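Local structure of uncharacterized protein conserved in bacteria (4FZ4) at residues 54-57 with 58-61. The protein is a streptococcal surface antigen fragment that probably binds host glycosaminoglycans and so helps the bacterium attach to host cells. Numbering follows the deposited sequence.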
loop_
_atom_site.group_PDB
_atom_site.type_symbol
_atom_site.label_atom_id
_atom_site.label_comp_id
_atom_site.label_asym_id
_atom_site.label_seq_id
_atom_site.Cartn_x
_atom_site.Cartn_y
_atom_site.Cartn_z
ATOM N N ASP A 54 -7.336 7.208 -14.746
ATOM C CA ASP A 54 -7.364 7.997 -15.972
ATOM C C ASP A 54 -8.794 7.890 -16.480
ATOM O O ASP A 54 -9.396 8.876 -16.917
ATOM C CB ASP A 54 -6.410 7.431 -17.029
ATOM C CG ASP A 54 -4.944 7.671 -16.694
ATOM O OD1 ASP A 54 -4.650 8.506 -15.802
ATOM O OD2 ASP A 54 -4.083 7.032 -17.338
ATOM N N TYR A 55 -9.328 6.671 -16.398
ATOM C CA TYR A 55 -10.687 6.359 -16.824
ATOM C C TYR A 55 -11.708 7.087 -15.964
ATOM O O TYR A 55 -12.701 7.601 -16.475
ATOM C CB TYR A 55 -10.942 4.855 -16.716
ATOM C CG TYR A 55 -12.262 4.405 -17.323
ATOM C CD1 TYR A 55 -12.307 3.839 -18.598
ATOM C CD2 TYR A 55 -13.464 4.566 -16.635
ATOM C CE1 TYR A 55 -13.513 3.444 -19.170
ATOM C CE2 TYR A 55 -14.673 4.179 -17.198
ATOM C CZ TYR A 55 -14.692 3.618 -18.465
ATOM O OH TYR A 55 -15.888 3.228 -19.031
ATOM N N ALA A 56 -11.470 7.123 -14.654
ATOM C CA ALA A 56 -12.393 7.787 -13.735
ATOM C C ALA A 56 -12.485 9.280 -14.034
ATOM O O ALA A 56 -13.337 9.983 -13.486
ATOM C CB ALA A 56 -11.950 7.559 -12.290
ATOM N N SER A 57 -11.594 9.757 -14.897
ATOM C CA SER A 57 -11.573 11.160 -15.294
ATOM C C SER A 57 -12.447 11.320 -16.539
ATOM O O SER A 57 -13.312 12.197 -16.593
ATOM C CB SER A 57 -10.135 11.600 -15.591
ATOM O OG SER A 57 -9.326 11.489 -14.432
ATOM N N LYS A 58 -12.218 10.460 -17.531
ATOM C CA LYS A 58 -12.993 10.481 -18.767
ATOM C C LYS A 58 -14.232 9.606 -18.592
ATOM O O LYS A 58 -14.861 9.197 -19.569
ATOM C CB LYS A 58 -12.166 9.945 -19.943
ATOM C CG LYS A 58 -11.918 8.446 -19.892
ATOM C CD LYS A 58 -11.704 7.849 -21.280
ATOM C CE LYS A 58 -11.509 6.341 -21.185
ATOM N NZ LYS A 58 -11.422 5.651 -22.498
ATOM N N MET A 59 -14.569 9.312 -17.340
ATOM C CA MET A 59 -15.727 8.483 -17.021
ATOM C C MET A 59 -16.894 9.377 -16.626
ATOM O O MET A 59 -16.717 10.343 -15.880
ATOM C CB MET A 59 -15.389 7.526 -15.867
ATOM C CG MET A 59 -16.536 6.642 -15.398
ATOM S SD MET A 59 -16.073 5.520 -14.039
ATOM C CE MET A 59 -16.325 6.606 -12.627
ATOM N N LYS A 60 -18.081 9.054 -17.132
ATOM C CA LYS A 60 -19.285 9.821 -16.829
ATOM C C LYS A 60 -20.254 9.087 -15.904
ATOM O O LYS A 60 -20.329 7.856 -15.904
ATOM C CB LYS A 60 -19.988 10.211 -18.129
ATOM C CG LYS A 60 -20.009 9.107 -19.170
ATOM C CD LYS A 60 -20.354 9.662 -20.542
ATOM C CE LYS A 60 -19.339 10.710 -20.982
ATOM N NZ LYS A 60 -17.949 10.162 -21.022
ATOM N N ALA A 61 -20.993 9.869 -15.124
ATOM C CA ALA A 61 -21.968 9.376 -14.152
ATOM C C ALA A 61 -22.784 8.137 -14.519
ATOM O O ALA A 61 -23.121 7.337 -13.644
ATOM C CB ALA A 61 -22.917 10.506 -13.778
#
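Lys58 N donates to Asp54 O at 3.3 Å (N-H...O 159°), an i to i+4 bond that spans the turn over Tyr55, Ala56 and Ser57, before the backbone of Met59 and Lys60 straightens into an extended course. The Tyr55 ring lies between the side chains of Lys58 and Met59. A chi1 of -172°, which sets CG opposite the main-chain N, directs the ring toward these following residues. Lys58 crosses the ring obliquely; its chain, extended beyond CG, carries the CE methylene out to the CD1 side of the ring, 3.7 Å from Tyr55 CD1. Met59 meets the CD2-CE2 flank nearly at a right angle. Its CG is 3.6 Å from Tyr55 CE2, and SD sits in the ring plane at the edge, 4.9 Å from the ring centroid, a Met-aromatic contact. The bend at chi3 (85°) then takes the Met59 methyl to the side of Ala56, where CE lies 4.5 Å from CB. Polar ends are held locally: Tyr55 OH bonds Asp63 OD1 farther along the loop, and Ser57 OG bonds Met53 O in the preceding turn. The turn lies at the C-terminal end of helix 36-55, leading into the loop before helix 66-95, at one end of the helical bundle, with buried Ala56 against Val9 and Val13 of helix 3-23 and Leu73 of helix 66-95, and Met59 on Phe66 and Val69 of the latter.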